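SnoaL-like domain-containing protein (PDB 5EVH) is of unknown function but carries a SnoaL-like domain of the NTF2 clan, whose cone-shaped fold probably encloses a pocket for a small molecule. Local coordinates at residues A[5-19]-A[66-80]. Residues are numbered along the deposited sequence; the frame is centred on the assembly and turned at random.
Sequences STAALDTALAYHRAW and VLSAFGDATTALLMY
His16 and Tyr80 form an edge-to-face pair: the imidazole sends CE1 over the centre of the phenol ring, 3.4 Å from Tyr80 CG, with the planes at 51°. The CA–CB bond of Tyr80 points toward the helix, and CG, set between the backbone N and the carbonyl carbon (chi1 52°), turns one ring face to His16 CE1; Val66 CG2 lies obliquely against the same imidazole, 3.8 Å from His16 NE2. In the one Trp19 conformer described, CZ3 comes within 3.5 Å of Tyr80 OH, a contact the second conformer may not share, while that hydroxyl is hydrogen-bonded to Glu94 OE2. A leucine in place of Tyr80 would probably leave His16 CE1 without its aromatic face and Glu94 without its hydroxyl partner.

Apolar packing continues toward the hairpin turn. Ala12 CB meets Ala76 CB at 3.8 Å and also Leu78 CD2, and Leu9 brings CD1 to 3.8 Å from Ala69 CB.

Polar contacts gather at the helix start. Water 1 accepts from Leu9 N and donates to Asp72 O, to which Ala8 N adds a weak bond (3.4 Å). Asp72 OD1 takes Thr74 N from above the carboxylate plane, an Asx turn, and Thr75 N at 2.8 Å, completing an Asx motif within the hairpin.

The short segments of helix 7-19 and strand 75-80 cross at -49°, the N-terminal helix packed on the curved sheet of an NTF2-like alpha+beta cone.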
ATOM      1  N   SER A   5      22.133  -9.236   2.983  1.00 50.66           N
ATOM      2  CA  SER A   5      21.328 -10.114   2.110  1.00 51.90           C
ATOM      3  C   SER A   5      20.128  -9.404   1.487  1.00 46.88           C
ATOM      4  O   SER A   5      19.340  -8.688   2.137  1.00 45.19           O
ATOM      5  CB  SER A   5      20.808 -11.357   2.829  1.00 50.30           C
ATOM      6  OG  SER A   5      19.875 -12.081   2.027  1.00 43.50           O
ATOM      7  N   THR A   6      20.024  -9.650   0.184  1.00 43.94           N
ATOM      8  CA  THR A   6      19.009  -9.095  -0.695  1.00 37.91           C
ATOM      9  C   THR A   6      18.042 -10.167  -1.155  1.00 32.57           C
ATOM     10  O   THR A   6      17.315  -9.940  -2.134  1.00 29.46           O
ATOM     11  CB  THR A   6      19.690  -8.471  -1.932  1.00 36.69           C
ATOM     12  OG1 THR A   6      20.496  -9.501  -2.559  1.00 40.49           O
ATOM     13  CG2 THR A   6      20.622  -7.278  -1.548  1.00 35.35           C
ATOM     14  N   ALA A   7      18.052 -11.356  -0.520  1.00 24.70           N
ATOM     15  CA  ALA A   7      17.383 -12.509  -1.123  1.00 23.50           C
ATOM     16  C   ALA A   7      15.891 -12.247  -1.311  1.00 18.29           C
ATOM     17  O   ALA A   7      15.311 -12.532  -2.378  1.00 19.76           O
ATOM     18  CB  ALA A   7      17.595 -13.767  -0.252  1.00 24.28           C
ATOM     19  N   ALA A   8      15.222 -11.750  -0.271  1.00 16.87           N
ATOM     20  CA  ALA A   8      13.773 -11.636  -0.394  1.00 16.88           C
ATOM     21  C   ALA A   8      13.405 -10.584  -1.425  1.00 14.94           C
ATOM     22  O   ALA A   8      12.414 -10.733  -2.143  1.00 13.54           O
ATOM     23  CB  ALA A   8      13.109 -11.267   0.958  1.00 18.67           C
ATOM     24  N   LEU A   9      14.131  -9.473  -1.454  1.00 14.63           N
ATOM     25  CA  LEU A   9      13.797  -8.436  -2.438  1.00 15.57           C
ATOM     26  C   LEU A   9      14.090  -8.924  -3.861  1.00 16.99           C
ATOM     27  O   LEU A   9      13.360  -8.593  -4.801  1.00 14.64           O
ATOM     28  CB  LEU A   9      14.619  -7.136  -2.169  1.00 16.97           C
ATOM     29  CG  LEU A   9      14.275  -5.945  -3.127  1.00 14.74           C
ATOM     30  CD1 LEU A   9      12.771  -5.670  -3.133  1.00 18.84           C
ATOM     31  CD2 LEU A   9      15.025  -4.682  -2.724  1.00 21.43           C
ATOM     32  N   ASP A  10      15.221  -9.605  -4.065  1.00 15.79           N
ATOM     33  CA  ASP A  10      15.518 -10.154  -5.399  1.00 14.35           C
ATOM     34  C   ASP A  10      14.387 -11.060  -5.881  1.00 15.77           C
ATOM     35  O   ASP A  10      13.953 -10.978  -7.042  1.00 15.13           O
ATOM     36  CB  ASP A  10      16.814 -10.964  -5.357  1.00 17.64           C
ATOM     37  CG  ASP A  10      18.067 -10.084  -5.213  1.00 30.76           C
ATOM     38  OD1 ASP A  10      17.991  -8.840  -5.455  1.00 24.65           O
ATOM     39  OD2 ASP A  10      19.129 -10.671  -4.903  1.00 30.87           O
ATOM     40  N   THR A  11      13.866 -11.920  -4.978  1.00 14.86           N
ATOM     41  CA  THR A  11      12.744 -12.786  -5.353  1.00 14.53           C
ATOM     42  C   THR A  11      11.483 -11.975  -5.664  1.00 16.35           C
ATOM     43  O   THR A  11      10.780 -12.222  -6.672  1.00 15.89           O
ATOM     44  CB  THR A  11      12.484 -13.775  -4.215  1.00 18.30           C
ATOM     45  OG1 THR A  11      13.600 -14.673  -4.164  1.00 21.55           O
ATOM     46  CG2 THR A  11      11.206 -14.549  -4.437  1.00 19.49           C
ATOM     47  N   ALA A  12      11.163 -11.010  -4.787  1.00 13.78           N
ATOM     48  CA  ALA A  12      10.001 -10.160  -4.984  1.00 11.83           C
ATOM     49  C   ALA A  12      10.054  -9.456  -6.330  1.00 15.11           C
ATOM     50  O   ALA A  12       9.046  -9.397  -7.041  1.00 12.64           O
ATOM     51  CB  ALA A  12       9.938  -9.126  -3.831  1.00 12.12           C
ATOM     52  N   LEU A  13      11.213  -8.824  -6.666  1.00 11.68           N
ATOM     53  CA  LEU A  13      11.306  -8.104  -7.942  1.00 12.60           C
ATOM     54  C   LEU A  13      11.309  -9.075  -9.152  1.00 15.02           C
ATOM     55  O   LEU A  13      10.813  -8.718 -10.220  1.00 15.84           O
ATOM     56  CB  LEU A  13      12.561  -7.232  -7.978  1.00 14.04           C
ATOM     57  CG  LEU A  13      12.529  -6.069  -6.947  1.00 15.62           C
ATOM     58  CD1 LEU A  13      13.908  -5.346  -6.954  1.00 14.44           C
ATOM     59  CD2 LEU A  13      11.414  -5.110  -7.358  1.00 16.75           C
ATOM     60  N   ALA A  14      11.901 -10.272  -9.020  1.00 11.77           N
ATOM     61  CA  ALA A  14      11.881 -11.238 -10.136  1.00 15.80           C
ATOM     62  C   ALA A  14      10.450 -11.697 -10.422  1.00 17.85           C
ATOM     63  O   ALA A  14      10.025 -11.760 -11.592  1.00 14.12           O
ATOM     64  CB  ALA A  14      12.793 -12.432  -9.795  1.00 13.44           C
ATOM     65  N   TYR A  15       9.697 -11.978  -9.342  1.00 14.54           N
ATOM     66  CA  TYR A  15       8.269 -12.272  -9.410  1.00 17.16           C
ATOM     67  C   TYR A  15       7.520 -11.111 -10.058  1.00 15.53           C
ATOM     68  O   TYR A  15       6.767 -11.289 -11.019  1.00 12.81           O
ATOM     69  CB  TYR A  15       7.742 -12.511  -7.975  1.00 14.94           C
ATOM     70  CG  TYR A  15       6.258 -12.481  -7.954  1.00 13.94           C
ATOM     71  CD1 TYR A  15       5.523 -13.608  -8.391  1.00 15.88           C
ATOM     72  CD2 TYR A  15       5.578 -11.342  -7.555  1.00 19.76           C
ATOM     73  CE1 TYR A  15       4.143 -13.558  -8.423  1.00 15.44           C
ATOM     74  CE2 TYR A  15       4.209 -11.303  -7.563  1.00 22.56           C
ATOM     75  CZ  TYR A  15       3.516 -12.411  -8.036  1.00 24.00           C
ATOM     76  OH  TYR A  15       2.162 -12.385  -8.068  1.00 30.64           O
ATOM     77  N   HIS A  16       7.775  -9.893  -9.581  1.00 12.79           N
ATOM     78  CA  HIS A  16       7.031  -8.741 -10.080  1.00 15.54           C
ATOM     79  C   HIS A  16       7.284  -8.547 -11.570  1.00 14.04           C
ATOM     80  O   HIS A  16       6.372  -8.285 -12.352  1.00 15.54           O
ATOM     81  CB  HIS A  16       7.482  -7.504  -9.295  1.00 13.56           C
ATOM     82  CG  HIS A  16       6.822  -6.245  -9.738  1.00 14.64           C
ATOM     83  ND1 HIS A  16       5.525  -5.926  -9.380  1.00 15.47           N
ATOM     84  CD2 HIS A  16       7.266  -5.231 -10.531  1.00 15.69           C
ATOM     85  CE1 HIS A  16       5.207  -4.754  -9.922  1.00 16.89           C
ATOM     86  NE2 HIS A  16       6.238  -4.322 -10.627  1.00 16.95           N
ATOM     87  N   ARG A  17       8.541  -8.672 -11.985  1.00 11.22           N
ATOM     88  CA  ARG A  17       8.885  -8.458 -13.382  1.00 13.30           C
ATOM     89  C   ARG A  17       8.152  -9.458 -14.262  1.00 15.52           C
ATOM     90  O   ARG A  17       7.721  -9.134 -15.384  1.00 16.43           O
ATOM     91  CB  ARG A  17      10.425  -8.621 -13.523  1.00 16.86           C
ATOM     92  CG  ARG A  17      11.036  -8.091 -14.754  1.00 25.76           C
ATOM     93  CD  ARG A  17      11.291  -9.147 -15.817  1.00 32.69           C
ATOM     94  NE  ARG A  17      12.065  -8.494 -16.885  1.00 41.04           N
ATOM     95  CZ  ARG A  17      13.392  -8.435 -16.884  1.00 42.19           C
ATOM     96  NH1 ARG A  17      14.075  -9.054 -15.881  1.00 35.01           N
ATOM     97  NH2 ARG A  17      14.021  -7.783 -17.874  1.00 41.93           N
ATOM     98  N   ALA A  18       8.165 -10.735 -13.842  1.00 15.55           N
ATOM     99  CA  ALA A  18       7.553 -11.777 -14.660  1.00 17.85           C
ATOM    100  C   ALA A  18       6.031 -11.594 -14.710  1.00 21.58           C
ATOM    101  O   ALA A  18       5.421 -11.713 -15.792  1.00 19.12           O
ATOM    102  CB  ALA A  18       7.929 -13.172 -14.122  1.00 16.88           C
ATOM    103  N   TRP A  19       5.434 -11.294 -13.546  0.57 17.10           N
ATOM    104  CA  TRP A  19       3.994 -11.132 -13.449  0.57 17.78           C
ATOM    105  C   TRP A  19       3.535  -9.969 -14.311  0.57 18.53           C
ATOM    106  O   TRP A  19       2.651 -10.128 -15.157  0.57 20.15           O
ATOM    107  CB  TRP A  19       3.608 -10.986 -11.957  0.57 16.78           C
ATOM    108  CG  TRP A  19       2.213 -10.574 -11.713  0.57 15.36           C
ATOM    109  CD1 TRP A  19       1.078 -11.326 -11.898  0.57 13.87           C
ATOM    110  CD2 TRP A  19       1.777  -9.306 -11.190  0.57 17.95           C
ATOM    111  NE1 TRP A  19      -0.037 -10.576 -11.572  0.57 19.13           N
ATOM    112  CE2 TRP A  19       0.367  -9.330 -11.147  0.57 19.24           C
ATOM    113  CE3 TRP A  19       2.445  -8.142 -10.782  0.57 14.86           C
ATOM    114  CZ2 TRP A  19      -0.388  -8.243 -10.663  0.57 19.81           C
ATOM    115  CZ3 TRP A  19       1.705  -7.075 -10.308  0.57 15.28           C
ATOM    116  CH2 TRP A  19       0.295  -7.127 -10.253  0.57 14.99           C
ATOM    117  N   VAL A  66       8.019   0.515 -10.671  1.00 12.27           N
ATOM    118  CA  VAL A  66       8.318   0.384  -9.234  1.00 14.01           C
ATOM    119  C   VAL A  66       8.643   1.760  -8.677  1.00 15.67           C
ATOM    120  O   VAL A  66       9.446   2.497  -9.260  1.00 15.46           O
ATOM    121  CB  VAL A  66       9.487  -0.590  -9.044  1.00 14.79           C
ATOM    122  CG1 VAL A  66       9.889  -0.681  -7.526  1.00 14.30           C
ATOM    123  CG2 VAL A  66       9.034  -2.025  -9.498  1.00 15.83           C
ATOM    124  N   LEU A  67       7.960   2.162  -7.614  1.00 12.49           N
ATOM    125  CA  LEU A  67       8.204   3.454  -6.967  1.00 17.35           C
ATOM    126  C   LEU A  67       9.177   3.338  -5.815  1.00 22.14           C
ATOM    127  O   LEU A  67       9.937   4.302  -5.543  1.00 15.50           O
ATOM    128  CB  LEU A  67       6.885   4.046  -6.452  1.00 17.87           C
ATOM    129  CG  LEU A  67       5.821   4.156  -7.559  1.00 19.11           C
ATOM    130  CD1 LEU A  67       4.489   4.719  -6.988  1.00 21.49           C
ATOM    131  CD2 LEU A  67       6.275   5.031  -8.706  1.00 21.09           C
ATOM    132  N   SER A  68       9.181   2.183  -5.124  1.00 11.61           N
ATOM    133  CA  SER A  68      10.030   2.029  -3.943  1.00 11.56           C
ATOM    134  C   SER A  68      10.105   0.545  -3.646  1.00 13.57           C
ATOM    135  O   SER A  68       9.113  -0.154  -3.853  1.00 12.89           O
ATOM    136  CB  SER A  68       9.406   2.791  -2.745  1.00 12.94           C
ATOM    137  OG  SER A  68      10.262   2.757  -1.602  1.00 16.00           O
ATOM    138  N   ALA A  69      11.275   0.056  -3.227  1.00 13.52           N
ATOM    139  CA  ALA A  69      11.406  -1.370  -2.929  1.00 12.94           C
ATOM    140  C   ALA A  69      12.539  -1.566  -1.943  1.00 20.46           C
ATOM    141  O   ALA A  69      13.631  -1.045  -2.188  1.00 15.33           O
ATOM    142  CB  ALA A  69      11.704  -2.165  -4.220  1.00 14.20           C
ATOM    143  N   PHE A  70      12.321  -2.379  -0.885  1.00 11.89           N
ATOM    144  CA  PHE A  70      13.300  -2.603   0.148  1.00 12.42           C
ATOM    145  C   PHE A  70      13.125  -4.033   0.589  1.00 12.84           C
ATOM    146  O   PHE A  70      12.041  -4.612   0.436  1.00 12.20           O
ATOM    147  CB  PHE A  70      13.052  -1.722   1.390  1.00 12.38           C
ATOM    148  CG  PHE A  70      13.351  -0.270   1.184  1.00 12.44           C
ATOM    149  CD1 PHE A  70      14.672   0.211   1.354  1.00 19.11           C
ATOM    150  CD2 PHE A  70      12.337   0.642   0.877  1.00 11.93           C
ATOM    151  CE1 PHE A  70      14.933   1.576   1.244  1.00 18.55           C
ATOM    152  CE2 PHE A  70      12.600   2.022   0.757  1.00 17.35           C
ATOM    153  CZ  PHE A  70      13.956   2.466   0.923  1.00 16.82           C
ATOM    154  N   GLY A  71      14.167  -4.612   1.147  1.00 16.17           N
ATOM    155  CA  GLY A  71      13.900  -5.862   1.843  1.00 13.99           C
ATOM    156  C   GLY A  71      15.100  -6.313   2.643  1.00 22.54           C
ATOM    157  O   GLY A  71      16.126  -5.633   2.705  1.00 21.76           O
ATOM    158  N   ASP A  72      14.927  -7.432   3.331  1.00 17.31           N
ATOM    159  CA  ASP A  72      16.050  -8.070   4.036  1.00 21.14           C
ATOM    160  C   ASP A  72      16.109  -9.548   3.654  1.00 24.15           C
ATOM    161  O   ASP A  72      15.719  -9.938   2.550  1.00 23.94           O
ATOM    162  CB  ASP A  72      15.931  -7.874   5.558  1.00 22.25           C
ATOM    163  CG  ASP A  72      14.593  -8.379   6.145  1.00 31.24           C
ATOM    164  OD1 ASP A  72      13.907  -9.266   5.567  1.00 26.60           O
ATOM    165  OD2 ASP A  72      14.205  -7.905   7.250  1.00 35.49           O
ATOM    166  N   ALA A  73      16.589 -10.389   4.564  1.00 24.38           N
ATOM    167  CA  ALA A  73      16.856 -11.757   4.181  1.00 22.47           C
ATOM    168  C   ALA A  73      15.556 -12.507   3.920  1.00 26.00           C
ATOM    169  O   ALA A  73      15.529 -13.413   3.075  1.00 24.11           O
ATOM    170  CB  ALA A  73      17.668 -12.439   5.280  1.00 23.34           C
ATOM    171  N   THR A  74      14.458 -12.140   4.614  1.00 20.23           N
ATOM    172  CA  THR A  74      13.245 -12.935   4.489  1.00 22.18           C
ATOM    173  C   THR A  74      11.989 -12.142   4.155  1.00 19.91           C
ATOM    174  O   THR A  74      10.939 -12.766   3.926  1.00 19.06           O
ATOM    175  CB  THR A  74      12.992 -13.723   5.779  1.00 22.57           C
ATOM    176  OG1 THR A  74      12.816 -12.806   6.864  1.00 28.36           O
ATOM    177  CG2 THR A  74      14.172 -14.739   6.058  1.00 29.09           C
ATOM    178  N   THR A  75      12.029 -10.812   4.168  1.00 16.70           N
ATOM    179  CA  THR A  75      10.824 -10.061   3.809  1.00 13.78           C
ATOM    180  C   THR A  75      11.197  -8.942   2.876  1.00 14.25           C
ATOM    181  O   THR A  75      12.350  -8.477   2.851  1.00 15.55           O
ATOM    182  CB  THR A  75      10.079  -9.432   5.005  1.00 20.23           C
ATOM    183  OG1 THR A  75      10.919  -8.473   5.637  1.00 23.59           O
ATOM    184  CG2 THR A  75       9.591 -10.513   6.021  1.00 22.83           C
ATOM    185  N   ALA A  76      10.188  -8.482   2.128  1.00 12.66           N
ATOM    186  CA  ALA A  76      10.373  -7.407   1.196  1.00 12.27           C
ATOM    187  C   ALA A  76       9.115  -6.561   1.223  1.00 13.23           C
ATOM    188  O   ALA A  76       8.005  -7.045   1.504  1.00 13.07           O
ATOM    189  CB  ALA A  76      10.668  -7.929  -0.247  1.00 12.38           C
ATOM    190  N   LEU A  77       9.289  -5.302   0.855  1.00 11.36           N
ATOM    191  CA  LEU A  77       8.191  -4.362   0.821  1.00 10.87           C
ATOM    192  C   LEU A  77       8.358  -3.541  -0.455  1.00 13.88           C
ATOM    193  O   LEU A  77       9.436  -2.972  -0.709  1.00 11.91           O
ATOM    194  CB  LEU A  77       8.242  -3.476   2.098  1.00 10.96           C
ATOM    195  CG  LEU A  77       7.043  -2.570   2.338  1.00 15.29           C
ATOM    196  CD1 LEU A  77       5.734  -3.422   2.532  1.00 13.41           C
ATOM    197  CD2 LEU A  77       7.299  -1.688   3.613  1.00 12.59           C
ATOM    198  N   LEU A  78       7.320  -3.481  -1.272  1.00 10.36           N
ATOM    199  CA  LEU A  78       7.464  -2.662  -2.469  1.00 17.82           C
ATOM    200  C   LEU A  78       6.172  -1.950  -2.809  1.00 14.41           C
ATOM    201  O   LEU A  78       5.074  -2.338  -2.373  1.00 13.00           O
ATOM    202  CB  LEU A  78       7.889  -3.454  -3.662  1.00 30.80           C
ATOM    203  CG  LEU A  78       7.284  -4.778  -3.911  1.00 30.59           C
ATOM    204  CD1 LEU A  78       6.452  -4.511  -5.094  1.00 41.46           C
ATOM    205  CD2 LEU A  78       8.434  -5.594  -4.354  1.00 39.53           C
HETATM  206  N   MSE A  79       6.348  -0.849  -3.535  1.00 10.04           N
HETATM  207  CA  MSE A  79       5.181  -0.056  -3.967  1.00  9.89           C
HETATM  208  C   MSE A  79       5.419   0.245  -5.448  1.00 12.85           C
HETATM  209  O   MSE A  79       6.559   0.597  -5.848  1.00 11.48           O
HETATM  210  CB  MSE A  79       5.074   1.213  -3.166  1.00  9.92           C
HETATM  211  CG  MSE A  79       3.857   2.052  -3.694  1.00 10.89           C
HETATM  212 SE   MSE A  79       3.630   3.757  -2.730  0.59 12.84          SE
HETATM  213  CE  MSE A  79       3.040   3.037  -0.941  1.00 10.12           C
ATOM    214  N   TYR A  80       4.372   0.089  -6.282  1.00 10.82           N
ATOM    215  CA  TYR A  80       4.506   0.268  -7.716  1.00 10.42           C
ATOM    216  C   TYR A  80       3.250   0.945  -8.239  1.00 11.50           C
ATOM    217  O   TYR A  80       2.161   0.816  -7.681  1.00 13.08           O
ATOM    218  CB  TYR A  80       4.793  -1.064  -8.461  1.00 10.56           C
ATOM    219  CG  TYR A  80       3.828  -2.174  -8.155  1.00 10.91           C
ATOM    220  CD1 TYR A  80       4.085  -3.079  -7.131  1.00 16.13           C
ATOM    221  CD2 TYR A  80       2.669  -2.319  -8.902  1.00 13.29           C
ATOM    222  CE1 TYR A  80       3.192  -4.127  -6.872  1.00 15.60           C
ATOM    223  CE2 TYR A  80       1.768  -3.353  -8.660  1.00 13.57           C
ATOM    224  CZ  TYR A  80       2.039  -4.241  -7.628  1.00 17.08           C
ATOM    225  OH  TYR A  80       1.144  -5.266  -7.360  1.00 15.83           O
TER
HETATM  226  O   HOH W   1      16.030  -8.469   0.399  1.00 30.09           O